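Local coordinates for MUTM (fpg) protein (Thermus thermophilus, PDB 1EE8) that belongs to the MutM (Fpg) protein family and combines a beta-rich N-terminal domain with an H2TH domain and a zinc finger, at residues G19-Q24 and G41-E46; A167-R172 and C238-R243; L173-P178 and T260-G265. All coordinates share one frame; numbering follows the deposited sequence.

Contact 1: G19-Q24 and G41-E46; sequences GQTLRQ and GRRILE
Arg-43 reaches back over Thr-21 to the loop residue Gly-19, adding a side-chain grip to the backbone ladder that pairs 19-24 with 41-46. Its extended chain (chi2 178°, chi3 -177°) brings Arg-43 NH1 to Gly-19 O at 3.2 Å, and the acceptor lies near the guanidinium plane. Thr-21 OG1 sits over one face of the same guanidinium, 3.1 Å from Arg-43 NH1, but the angle is too poor for a hydrogen bond; that hydroxyl bonds instead to Glu-89, which also makes a long, weak ion pair with Arg-43.

The ladder itself is antiparallel. Gly-19 N donates to Ile-44 O and Ile-44 N to Gln-20 O, both at 2.7 Å. Thr-21 and Arg-43 are directly cross-strand in a non-hydrogen-bonded pair, their side chains on the same face. The next pair, Leu-22 with Arg-42, is hydrogen-bonded, with Leu-22 N 2.7 Å from Arg-42 O. Beyond it Gly-41 N donates to Leu-22 O at 2.7 Å while Arg-42 N reaches that oxygen only weakly at 3.4 Å: a G1 beta bulge, with Gly-41 at positive phi (75°).

On the Leu-22 face, Leu-22 CB meets Ile-44 CG1 at 4.2 Å, and Leu-58 of strand 53-58 packs against both residues.

Both faces thus carry an arginine, differently satisfied: Arg-42 is buried among carbonyl acceptors, Leu-38 O, Glu-59 O and Glu-40 O of the second subunit, whereas Arg-43 is exposed, holding Gly-19 O while nearby Glu-89 probably offsets part of its charge.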
ATOM      1  N   GLY A  19     -14.643  10.129 -10.757  1.00 29.31           N
ATOM      2  CA  GLY A  19     -14.013   9.704 -11.999  1.00 29.45           C
ATOM      3  C   GLY A  19     -12.586  10.165 -12.226  1.00 29.75           C
ATOM      4  O   GLY A  19     -11.961   9.788 -13.219  1.00 29.18           O
ATOM      5  N   GLN A  20     -12.066  10.976 -11.311  1.00 28.73           N
ATOM      6  CA  GLN A  20     -10.700  11.487 -11.417  1.00 28.46           C
ATOM      7  C   GLN A  20      -9.675  10.498 -10.869  1.00 26.96           C
ATOM      8  O   GLN A  20      -9.950   9.753  -9.926  1.00 24.81           O
ATOM      9  CB  GLN A  20     -10.571  12.802 -10.638  1.00 31.44           C
ATOM     10  CG  GLN A  20     -11.362  13.963 -11.208  1.00 35.85           C
ATOM     11  CD  GLN A  20     -10.508  14.877 -12.058  1.00 38.60           C
ATOM     12  OE1 GLN A  20      -9.607  15.559 -11.553  1.00 39.09           O
ATOM     13  NE2 GLN A  20     -10.779  14.894 -13.361  1.00 39.75           N
ATOM     14  N   THR A  21      -8.485  10.502 -11.456  1.00 25.34           N
ATOM     15  CA  THR A  21      -7.431   9.625 -10.996  1.00 25.25           C
ATOM     16  C   THR A  21      -6.707  10.233  -9.792  1.00 24.48           C
ATOM     17  O   THR A  21      -6.192  11.351  -9.861  1.00 25.45           O
ATOM     18  CB  THR A  21      -6.387   9.359 -12.100  1.00 26.95           C
ATOM     19  OG1 THR A  21      -6.992   8.617 -13.168  1.00 28.00           O
ATOM     20  CG2 THR A  21      -5.214   8.564 -11.539  1.00 26.38           C
ATOM     21  N   LEU A  22      -6.698   9.512  -8.680  1.00 22.30           N
ATOM     22  CA  LEU A  22      -5.980   9.988  -7.505  1.00 20.81           C
ATOM     23  C   LEU A  22      -4.535   9.562  -7.762  1.00 21.39           C
ATOM     24  O   LEU A  22      -4.162   8.411  -7.512  1.00 22.21           O
ATOM     25  CB  LEU A  22      -6.520   9.333  -6.233  1.00 17.80           C
ATOM     26  CG  LEU A  22      -5.684   9.554  -4.966  1.00 18.60           C
ATOM     27  CD1 LEU A  22      -5.639  11.039  -4.611  1.00 15.65           C
ATOM     28  CD2 LEU A  22      -6.279   8.747  -3.816  1.00 18.46           C
ATOM     29  N   ARG A  23      -3.733  10.484  -8.289  1.00 20.84           N
ATOM     30  CA  ARG A  23      -2.334  10.200  -8.614  1.00 21.62           C
ATOM     31  C   ARG A  23      -1.460   9.970  -7.387  1.00 21.41           C
ATOM     32  O   ARG A  23      -0.608   9.083  -7.372  1.00 21.64           O
ATOM     33  CB  ARG A  23      -1.745  11.338  -9.447  1.00 22.89           C
ATOM     34  CG  ARG A  23      -2.411  11.519 -10.807  1.00 26.51           C
ATOM     35  CD  ARG A  23      -1.818  12.707 -11.550  1.00 30.74           C
ATOM     36  NE  ARG A  23      -2.255  12.759 -12.945  1.00 36.05           N
ATOM     37  CZ  ARG A  23      -2.051  13.792 -13.760  1.00 36.87           C
ATOM     38  NH1 ARG A  23      -1.416  14.874 -13.324  1.00 38.39           N
ATOM     39  NH2 ARG A  23      -2.483  13.742 -15.013  1.00 37.42           N
ATOM     40  N   GLN A  24      -1.662  10.775  -6.353  1.00 20.92           N
ATOM     41  CA  GLN A  24      -0.863  10.604  -5.155  1.00 21.20           C
ATOM     42  C   GLN A  24      -1.456  11.263  -3.924  1.00 19.22           C
ATOM     43  O   GLN A  24      -2.268  12.175  -4.019  1.00 17.63           O
ATOM     44  CB  GLN A  24       0.562  11.124  -5.396  1.00 24.40           C
ATOM     45  CG  GLN A  24       0.680  12.223  -6.459  1.00 28.14           C
ATOM     46  CD  GLN A  24       2.122  12.705  -6.667  1.00 31.03           C
ATOM     47  OE1 GLN A  24       2.384  13.565  -7.512  1.00 32.61           O
ATOM     48  NE2 GLN A  24       3.055  12.159  -5.893  1.00 30.99           N
ATOM     49  N   GLY A  41      -2.704   6.120  -7.633  1.00 20.77           N
ATOM     50  CA  GLY A  41      -2.840   5.629  -8.987  1.00 22.58           C
ATOM     51  C   GLY A  41      -4.143   4.903  -9.235  1.00 21.90           C
ATOM     52  O   GLY A  41      -4.176   3.935  -9.977  1.00 21.68           O
ATOM     53  N   ARG A  42      -5.219   5.371  -8.613  1.00 22.16           N
ATOM     54  CA  ARG A  42      -6.521   4.740  -8.778  1.00 21.90           C
ATOM     55  C   ARG A  42      -7.566   5.817  -9.011  1.00 23.32           C
ATOM     56  O   ARG A  42      -7.461   6.928  -8.476  1.00 23.12           O
ATOM     57  CB  ARG A  42      -6.895   3.947  -7.520  1.00 22.28           C
ATOM     58  CG  ARG A  42      -5.935   2.832  -7.151  1.00 20.33           C
ATOM     59  CD  ARG A  42      -6.346   2.214  -5.835  1.00 20.19           C
ATOM     60  NE  ARG A  42      -5.384   1.222  -5.358  1.00 18.97           N
ATOM     61  CZ  ARG A  42      -5.301  -0.032  -5.795  1.00 17.82           C
ATOM     62  NH1 ARG A  42      -6.119  -0.485  -6.730  1.00 17.95           N
ATOM     63  NH2 ARG A  42      -4.392  -0.839  -5.283  1.00 18.98           N
ATOM     64  N   ARG A  43      -8.580   5.500  -9.802  1.00 23.83           N
ATOM     65  CA  ARG A  43      -9.622   6.479 -10.059  1.00 25.29           C
ATOM     66  C   ARG A  43     -10.604   6.486  -8.908  1.00 24.45           C
ATOM     67  O   ARG A  43     -10.852   5.456  -8.282  1.00 24.77           O
ATOM     68  CB  ARG A  43     -10.342   6.171 -11.368  1.00 27.85           C
ATOM     69  CG  ARG A  43      -9.486   6.468 -12.576  1.00 33.04           C
ATOM     70  CD  ARG A  43     -10.174   6.115 -13.879  1.00 35.05           C
ATOM     71  NE  ARG A  43      -9.270   6.349 -14.999  1.00 38.44           N
ATOM     72  CZ  ARG A  43      -8.961   7.551 -15.480  1.00 39.84           C
ATOM     73  NH1 ARG A  43      -9.495   8.645 -14.945  1.00 40.86           N
ATOM     74  NH2 ARG A  43      -8.095   7.660 -16.483  1.00 40.36           N
ATOM     75  N   ILE A  44     -11.130   7.666  -8.610  1.00 23.79           N
ATOM     76  CA  ILE A  44     -12.091   7.822  -7.534  1.00 23.17           C
ATOM     77  C   ILE A  44     -13.469   7.498  -8.100  1.00 23.38           C
ATOM     78  O   ILE A  44     -13.970   8.211  -8.968  1.00 24.00           O
ATOM     79  CB  ILE A  44     -12.075   9.266  -6.997  1.00 22.42           C
ATOM     80  CG1 ILE A  44     -10.682   9.581  -6.433  1.00 21.35           C
ATOM     81  CG2 ILE A  44     -13.162   9.447  -5.938  1.00 20.90           C
ATOM     82  CD1 ILE A  44     -10.530  10.988  -5.902  1.00 23.19           C
ATOM     83  N   LEU A  45     -14.069   6.423  -7.603  1.00 23.73           N
ATOM     84  CA  LEU A  45     -15.382   5.987  -8.063  1.00 25.44           C
ATOM     85  C   LEU A  45     -16.542   6.561  -7.261  1.00 26.63           C
ATOM     86  O   LEU A  45     -17.658   6.673  -7.765  1.00 26.75           O
ATOM     87  CB  LEU A  45     -15.448   4.464  -8.038  1.00 25.43           C
ATOM     88  CG  LEU A  45     -14.315   3.787  -8.818  1.00 25.06           C
ATOM     89  CD1 LEU A  45     -14.509   2.279  -8.802  1.00 23.60           C
ATOM     90  CD2 LEU A  45     -14.292   4.314 -10.246  1.00 23.77           C
ATOM     91  N   GLU A  46     -16.284   6.915  -6.007  1.00 27.46           N
ATOM     92  CA  GLU A  46     -17.320   7.486  -5.156  1.00 27.18           C
ATOM     93  C   GLU A  46     -16.733   8.068  -3.888  1.00 26.89           C
ATOM     94  O   GLU A  46     -15.599   7.760  -3.515  1.00 25.32           O
ATOM     95  CB  GLU A  46     -18.345   6.421  -4.767  1.00 29.40           C
ATOM     96  CG  GLU A  46     -19.620   6.440  -5.581  1.00 31.16           C
ATOM     97  CD  GLU A  46     -20.531   7.618  -5.263  1.00 31.99           C
ATOM     98  OE1 GLU A  46     -20.103   8.552  -4.543  1.00 31.88           O
ATOM     99  OE2 GLU A  46     -21.685   7.607  -5.749  1.00 31.17           O
TER

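Contact 2: A167-R172 and C238-R243; sequences ALFRAR and CPACGR. With ZN (zinc ion), chain C.
The Phe-169 ring has Ala-240 CB at its edge, near the ring plane and 4.1 Å from Phe-169 CZ, and Arg-172 NH1 over one face, offset toward the rim. Phe-169 CZ in turn lies over the centre of the Arg-172 guanidinium, which has Arg-170 CA at its edge, in plane; Arg-172 NH2 meets Ala-240 CB obliquely at 3.5 Å. Cys-238 SG and Pro-239 CG also approach the ring obliquely. SG of Cys-238 is 3.6 Å from Phe-169 CE1, a sulfur-aromatic contact; seen from the ring centroid, it is 73° off the normal. Pro-239 CG is 3.9 Å from Phe-169 CZ. With CG of Phe-169 anti to the backbone N (chi1 172°), the ring projects from the end of helix 161-170 toward the zinc finger.

Here the H2TH domain meets the first CxxC pair of a Cys4 zinc site. Cys-238 and Cys-241 each bind the zinc ion through SG at 2.3 Å; Cys-258 and Cys-261 complete it. The thiolate of Cys-238 also accepts from Ala-240 N and Cys-241 N, bonds expected to spread its negative charge.

A Schellman motif closes the helix. Arg-172 bends at chi2 (-65°), and its NH1 returns to Phe-169 O at 2.9 Å; Arg-172 N reaches this carbonyl from the opposite face of its plane.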
ATOM      1  N   ALA A 167     -30.519  19.244  19.147  1.00 21.16           N
ATOM      2  CA  ALA A 167     -31.658  18.337  19.058  1.00 21.04           C
ATOM      3  C   ALA A 167     -32.391  18.296  20.395  1.00 20.62           C
ATOM      4  O   ALA A 167     -33.626  18.317  20.449  1.00 19.87           O
ATOM      5  CB  ALA A 167     -31.191  16.928  18.663  1.00 20.62           C
ATOM      6  N   LEU A 168     -31.620  18.233  21.472  1.00 19.72           N
ATOM      7  CA  LEU A 168     -32.176  18.186  22.812  1.00 19.99           C
ATOM      8  C   LEU A 168     -32.985  19.439  23.127  1.00 19.95           C
ATOM      9  O   LEU A 168     -34.023  19.370  23.788  1.00 18.48           O
ATOM     10  CB  LEU A 168     -31.050  17.994  23.832  1.00 20.96           C
ATOM     11  CG  LEU A 168     -30.444  16.584  23.798  1.00 19.78           C
ATOM     12  CD1 LEU A 168     -29.128  16.542  24.568  1.00 18.51           C
ATOM     13  CD2 LEU A 168     -31.464  15.598  24.393  1.00 19.95           C
ATOM     14  N   PHE A 169     -32.516  20.585  22.657  1.00 21.00           N
ATOM     15  CA  PHE A 169     -33.249  21.821  22.895  1.00 22.13           C
ATOM     16  C   PHE A 169     -34.526  21.819  22.078  1.00 21.74           C
ATOM     17  O   PHE A 169     -35.596  22.185  22.563  1.00 22.25           O
ATOM     18  CB  PHE A 169     -32.455  23.056  22.479  1.00 22.59           C
ATOM     19  CG  PHE A 169     -33.266  24.320  22.547  1.00 22.39           C
ATOM     20  CD1 PHE A 169     -33.513  24.932  23.769  1.00 23.51           C
ATOM     21  CD2 PHE A 169     -33.855  24.846  21.404  1.00 22.62           C
ATOM     22  CE1 PHE A 169     -34.337  26.050  23.851  1.00 23.44           C
ATOM     23  CE2 PHE A 169     -34.682  25.962  21.475  1.00 22.61           C
ATOM     24  CZ  PHE A 169     -34.923  26.564  22.700  1.00 22.09           C
ATOM     25  N   ARG A 170     -34.412  21.424  20.819  1.00 22.92           N
ATOM     26  CA  ARG A 170     -35.587  21.423  19.978  1.00 24.79           C
ATOM     27  C   ARG A 170     -36.662  20.519  20.573  1.00 24.67           C
ATOM     28  O   ARG A 170     -37.842  20.847  20.526  1.00 24.28           O
ATOM     29  CB  ARG A 170     -35.236  20.991  18.555  1.00 26.66           C
ATOM     30  CG  ARG A 170     -36.401  21.189  17.613  1.00 29.40           C
ATOM     31  CD  ARG A 170     -36.008  21.101  16.161  1.00 32.03           C
ATOM     32  NE  ARG A 170     -35.074  22.155  15.770  1.00 33.72           N
ATOM     33  CZ  ARG A 170     -34.755  22.417  14.508  1.00 33.47           C
ATOM     34  NH1 ARG A 170     -33.896  23.383  14.219  1.00 32.39           N
ATOM     35  NH2 ARG A 170     -35.312  21.710  13.532  1.00 33.61           N
ATOM     36  N   ALA A 171     -36.242  19.400  21.158  1.00 24.65           N
ATOM     37  CA  ALA A 171     -37.163  18.440  21.767  1.00 25.02           C
ATOM     38  C   ALA A 171     -37.512  18.806  23.208  1.00 25.66           C
ATOM     39  O   ALA A 171     -38.298  18.116  23.856  1.00 26.86           O
ATOM     40  CB  ALA A 171     -36.552  17.039  21.723  1.00 23.20           C
ATOM     41  N   ARG A 172     -36.921  19.887  23.706  1.00 25.72           N
ATOM     42  CA  ARG A 172     -37.161  20.352  25.068  1.00 25.41           C
ATOM     43  C   ARG A 172     -36.920  19.263  26.114  1.00 26.23           C
ATOM     44  O   ARG A 172     -37.763  19.013  26.981  1.00 27.13           O
ATOM     45  CB  ARG A 172     -38.588  20.894  25.195  1.00 25.94           C
ATOM     46  CG  ARG A 172     -38.898  22.057  24.242  1.00 25.17           C
ATOM     47  CD  ARG A 172     -38.056  23.282  24.560  1.00 25.73           C
ATOM     48  NE  ARG A 172     -38.569  24.484  23.901  1.00 26.35           N
ATOM     49  CZ  ARG A 172     -38.382  24.796  22.622  1.00 25.72           C
ATOM     50  NH1 ARG A 172     -37.678  24.001  21.826  1.00 25.23           N
ATOM     51  NH2 ARG A 172     -38.926  25.906  22.132  1.00 26.69           N
ATOM     52  N   CYS A 238     -32.233  32.570  25.632  1.00 33.25           N
ATOM     53  CA  CYS A 238     -32.839  31.408  24.994  1.00 31.98           C
ATOM     54  C   CYS A 238     -33.796  32.007  23.960  1.00 31.87           C
ATOM     55  O   CYS A 238     -34.405  33.047  24.202  1.00 32.26           O
ATOM     56  CB  CYS A 238     -33.621  30.583  26.023  1.00 31.10           C
ATOM     57  SG  CYS A 238     -34.746  29.351  25.319  1.00 28.35           S
ATOM     58  N   PRO A 239     -33.938  31.372  22.792  1.00 31.43           N
ATOM     59  CA  PRO A 239     -34.851  31.955  21.806  1.00 31.50           C
ATOM     60  C   PRO A 239     -36.327  31.681  22.098  1.00 31.29           C
ATOM     61  O   PRO A 239     -37.207  32.220  21.432  1.00 30.92           O
ATOM     62  CB  PRO A 239     -34.385  31.321  20.501  1.00 30.68           C
ATOM     63  CG  PRO A 239     -33.993  29.947  20.946  1.00 31.54           C
ATOM     64  CD  PRO A 239     -33.220  30.214  22.227  1.00 31.99           C
ATOM     65  N   ALA A 240     -36.595  30.855  23.102  1.00 31.11           N
ATOM     66  CA  ALA A 240     -37.975  30.520  23.440  1.00 32.50           C
ATOM     67  C   ALA A 240     -38.508  31.218  24.693  1.00 32.77           C
ATOM     68  O   ALA A 240     -39.671  31.623  24.729  1.00 32.29           O
ATOM     69  CB  ALA A 240     -38.120  29.004  23.587  1.00 30.93           C
ATOM     70  N   CYS A 241     -37.666  31.368  25.714  1.00 33.65           N
ATOM     71  CA  CYS A 241     -38.103  32.000  26.958  1.00 34.29           C
ATOM     72  C   CYS A 241     -37.288  33.220  27.373  1.00 35.10           C
ATOM     73  O   CYS A 241     -37.574  33.839  28.401  1.00 34.36           O
ATOM     74  CB  CYS A 241     -38.069  30.983  28.096  1.00 34.98           C
ATOM     75  SG  CYS A 241     -36.408  30.614  28.674  1.00 34.60           S
ATOM     76  N   GLY A 242     -36.264  33.551  26.591  1.00 35.11           N
ATOM     77  CA  GLY A 242     -35.437  34.705  26.899  1.00 36.08           C
ATOM     78  C   GLY A 242     -34.473  34.572  28.068  1.00 36.81           C
ATOM     79  O   GLY A 242     -33.715  35.500  28.344  1.00 36.76           O
ATOM     80  N   ARG A 243     -34.496  33.437  28.761  1.00 37.66           N
ATOM     81  CA  ARG A 243     -33.593  33.223  29.890  1.00 38.87           C
ATOM     82  C   ARG A 243     -32.177  32.934  29.382  1.00 38.69           C
ATOM     83  O   ARG A 243     -32.000  32.458  28.258  1.00 38.92           O
ATOM     84  CB  ARG A 243     -34.090  32.055  30.754  1.00 40.58           C
ATOM     85  CG  ARG A 243     -33.159  31.700  31.906  1.00 43.31           C
ATOM     86  CD  ARG A 243     -33.686  30.571  32.782  1.00 44.88           C
ATOM     87  NE  ARG A 243     -32.716  30.227  33.821  1.00 46.57           N
ATOM     88  CZ  ARG A 243     -32.914  29.318  34.772  1.00 47.69           C
ATOM     89  NH1 ARG A 243     -31.965  29.077  35.670  1.00 47.64           N
ATOM     90  NH2 ARG A 243     -34.062  28.652  34.829  1.00 47.94           N
TER
HETATM   91 ZN    ZN C 501     -35.779  28.821  27.353  1.00 43.46          ZN

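Contact 3: L173-P178 and T260-G265; sequences LSPFRP and TCQGEG. With ZN (zinc ion), chain C.
Gln-262 and Glu-264 of the zinc-finger tail lie against Leu-173, Ser-174 and Phe-176 in the loop that follows helix 161-170. Each segment carries a turn: an ST turn at Ser-174 and a type I beta turn from Thr-260 to Gly-263. The latter includes Cys-261, whose SG binds the zinc ion at 2.3 Å.

Among the polar contacts, one weak hydrogen bond crosses the segments: Gln-262 NE2 to Leu-173 O, 3.0 Å with an N-H...O angle of 134°. The extended chain beyond CG (chi2 175°) carries the amide past the Leu-173 carbonyl, and its other end, OE1, accepts from Cys-258 N. A residue of the turn that carries Cys-261 is thus tied both to a zinc ligand's backbone and to the H2TH loop.

Close contacts without a hydrogen bond across the segments involve Glu-264, which bends at chi2 (-61°) and sets its carboxylate beside the Ser-174 hydroxyl, Glu-264 CD to Ser-174 OG 3.0 Å. Glu-264 OE2 also lies at the edge of the Phe-176 ring, 3.5 Å from Phe-176 CD1. Arg-248 makes a cation-pi contact with that ring and a long, weak ion pair with OE2.

Within the loop, Ser-174 OG takes its ST-turn bond from Phe-176 N at 3.2 Å and a weaker one from Arg-177 N at 3.4 Å.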
ATOM      1  N   LEU A 173     -35.756  18.631  26.037  1.00 24.98           N
ATOM      2  CA  LEU A 173     -35.394  17.569  26.970  1.00 26.46           C
ATOM      3  C   LEU A 173     -34.066  17.853  27.656  1.00 27.05           C
ATOM      4  O   LEU A 173     -33.153  18.441  27.067  1.00 27.32           O
ATOM      5  CB  LEU A 173     -35.312  16.229  26.235  1.00 25.59           C
ATOM      6  CG  LEU A 173     -36.622  15.693  25.660  1.00 24.97           C
ATOM      7  CD1 LEU A 173     -36.355  14.419  24.856  1.00 24.82           C
ATOM      8  CD2 LEU A 173     -37.597  15.422  26.798  1.00 24.97           C
ATOM      9  N   SER A 174     -33.957  17.432  28.910  1.00 27.37           N
ATOM     10  CA  SER A 174     -32.728  17.641  29.652  1.00 29.52           C
ATOM     11  C   SER A 174     -31.611  16.753  29.122  1.00 30.72           C
ATOM     12  O   SER A 174     -31.795  15.553  28.934  1.00 30.25           O
ATOM     13  CB  SER A 174     -32.931  17.336  31.127  1.00 28.68           C
ATOM     14  OG  SER A 174     -31.687  17.345  31.790  1.00 29.58           O
ATOM     15  N   PRO A 175     -30.434  17.339  28.874  1.00 31.79           N
ATOM     16  CA  PRO A 175     -29.296  16.573  28.367  1.00 33.45           C
ATOM     17  C   PRO A 175     -28.742  15.666  29.464  1.00 34.57           C
ATOM     18  O   PRO A 175     -28.128  14.636  29.188  1.00 35.40           O
ATOM     19  CB  PRO A 175     -28.282  17.656  27.998  1.00 32.10           C
ATOM     20  CG  PRO A 175     -29.113  18.898  27.827  1.00 31.70           C
ATOM     21  CD  PRO A 175     -30.116  18.774  28.922  1.00 31.69           C
ATOM     22  N   PHE A 176     -28.996  16.051  30.710  1.00 35.64           N
ATOM     23  CA  PHE A 176     -28.461  15.337  31.862  1.00 36.40           C
ATOM     24  C   PHE A 176     -29.292  14.246  32.527  1.00 36.89           C
ATOM     25  O   PHE A 176     -28.769  13.491  33.350  1.00 38.17           O
ATOM     26  CB  PHE A 176     -28.035  16.371  32.903  1.00 36.40           C
ATOM     27  CG  PHE A 176     -27.373  17.578  32.303  1.00 36.96           C
ATOM     28  CD1 PHE A 176     -28.083  18.765  32.131  1.00 36.36           C
ATOM     29  CD2 PHE A 176     -26.061  17.510  31.850  1.00 36.47           C
ATOM     30  CE1 PHE A 176     -27.498  19.863  31.515  1.00 36.79           C
ATOM     31  CE2 PHE A 176     -25.467  18.606  31.230  1.00 37.03           C
ATOM     32  CZ  PHE A 176     -26.186  19.784  31.062  1.00 36.19           C
ATOM     33  N   ARG A 177     -30.569  14.140  32.181  1.00 37.36           N
ATOM     34  CA  ARG A 177     -31.409  13.119  32.790  1.00 37.57           C
ATOM     35  C   ARG A 177     -31.057  11.734  32.257  1.00 38.03           C
ATOM     36  O   ARG A 177     -30.569  11.596  31.134  1.00 37.78           O
ATOM     37  CB  ARG A 177     -32.888  13.410  32.520  1.00 37.32           C
ATOM     38  CG  ARG A 177     -33.272  13.347  31.056  1.00 37.01           C
ATOM     39  CD  ARG A 177     -34.710  13.779  30.836  1.00 36.91           C
ATOM     40  NE  ARG A 177     -35.675  12.776  31.273  1.00 36.85           N
ATOM     41  CZ  ARG A 177     -36.987  12.870  31.078  1.00 36.36           C
ATOM     42  NH1 ARG A 177     -37.792  11.907  31.503  1.00 35.62           N
ATOM     43  NH2 ARG A 177     -37.497  13.931  30.459  1.00 35.41           N
ATOM     44  N   PRO A 178     -31.289  10.687  33.066  1.00 37.82           N
ATOM     45  CA  PRO A 178     -30.986   9.321  32.629  1.00 38.26           C
ATOM     46  C   PRO A 178     -31.716   9.036  31.323  1.00 38.07           C
ATOM     47  O   PRO A 178     -32.883   9.392  31.173  1.00 38.45           O
ATOM     48  CB  PRO A 178     -31.508   8.468  33.784  1.00 37.89           C
ATOM     49  CG  PRO A 178     -31.273   9.358  34.982  1.00 37.45           C
ATOM     50  CD  PRO A 178     -31.748  10.705  34.468  1.00 37.96           C
ATOM     51  N   THR A 260     -34.742  26.247  32.068  1.00 33.38           N
ATOM     52  CA  THR A 260     -36.197  26.301  32.110  1.00 34.66           C
ATOM     53  C   THR A 260     -36.866  25.492  31.009  1.00 33.76           C
ATOM     54  O   THR A 260     -37.659  24.601  31.291  1.00 34.07           O
ATOM     55  CB  THR A 260     -36.719  27.744  32.031  1.00 35.32           C
ATOM     56  OG1 THR A 260     -36.189  28.502  33.123  1.00 36.47           O
ATOM     57  CG2 THR A 260     -38.245  27.755  32.118  1.00 35.85           C
ATOM     58  N   CYS A 261     -36.544  25.794  29.756  1.00 33.46           N
ATOM     59  CA  CYS A 261     -37.149  25.088  28.631  1.00 33.02           C
ATOM     60  C   CYS A 261     -36.821  23.603  28.519  1.00 33.47           C
ATOM     61  O   CYS A 261     -37.564  22.853  27.887  1.00 32.61           O
ATOM     62  CB  CYS A 261     -36.773  25.776  27.321  1.00 32.15           C
ATOM     63  SG  CYS A 261     -37.538  27.385  27.116  1.00 32.06           S
ATOM     64  N   GLN A 262     -35.722  23.171  29.128  1.00 33.73           N
ATOM     65  CA  GLN A 262     -35.337  21.769  29.037  1.00 35.63           C
ATOM     66  C   GLN A 262     -35.419  20.963  30.335  1.00 37.59           C
ATOM     67  O   GLN A 262     -34.657  20.020  30.548  1.00 37.59           O
ATOM     68  CB  GLN A 262     -33.942  21.671  28.413  1.00 33.91           C
ATOM     69  CG  GLN A 262     -33.941  22.088  26.944  1.00 31.08           C
ATOM     70  CD  GLN A 262     -32.558  22.110  26.320  1.00 30.74           C
ATOM     71  OE1 GLN A 262     -31.845  23.118  26.380  1.00 29.37           O
ATOM     72  NE2 GLN A 262     -32.169  20.991  25.719  1.00 28.76           N
ATOM     73  N   GLY A 263     -36.361  21.339  31.195  1.00 40.09           N
ATOM     74  CA  GLY A 263     -36.576  20.621  32.440  1.00 42.40           C
ATOM     75  C   GLY A 263     -35.440  20.539  33.438  1.00 44.21           C
ATOM     76  O   GLY A 263     -35.258  19.511  34.084  1.00 44.09           O
ATOM     77  N   GLU A 264     -34.679  21.618  33.571  1.00 46.53           N
ATOM     78  CA  GLU A 264     -33.574  21.667  34.517  1.00 49.11           C
ATOM     79  C   GLU A 264     -33.718  22.927  35.368  1.00 51.16           C
ATOM     80  O   GLU A 264     -34.819  23.265  35.802  1.00 51.59           O
ATOM     81  CB  GLU A 264     -32.234  21.682  33.773  1.00 49.07           C
ATOM     82  CG  GLU A 264     -31.839  20.350  33.136  1.00 48.48           C
ATOM     83  CD  GLU A 264     -31.688  19.222  34.151  1.00 48.64           C
ATOM     84  OE1 GLU A 264     -32.715  18.646  34.563  1.00 48.68           O
ATOM     85  OE2 GLU A 264     -30.542  18.915  34.547  1.00 48.46           O
ATOM     86  N   GLY A 265     -32.609  23.619  35.605  1.00 53.60           N
ATOM     87  CA  GLY A 265     -32.652  24.836  36.399  1.00 56.51           C
ATOM     88  C   GLY A 265     -32.843  24.583  37.883  1.00 58.30           C
ATOM     89  O   GLY A 265     -33.955  24.283  38.320  1.00 58.64           O
TER
HETATM   90 ZN    ZN C 501     -35.779  28.821  27.353  1.00 43.46          ZN

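In the fold
Contact 1 lies on the other side of the chain's centre from contacts 2 and 3, with centres about 45 and 48 Å away, and touches neither. All three are partly buried, but contact 1 joins neighbouring strands of the N-terminal sheet through a backbone ladder broken by a bulge. Contacts 2 and 3 tie the H2TH domain to the zinc finger differently: no hydrogen bond crosses contact 2, which relies on ring, sulfur and methyl packing, and one weak amide bond crosses contact 3. Their centres are about 10 Å apart, their segments alternate along the chain, and they share the zinc ion. Arg-243 NH2 and Thr-260 OG1, 2.7 Å apart and probably hydrogen-bonded, link them directly.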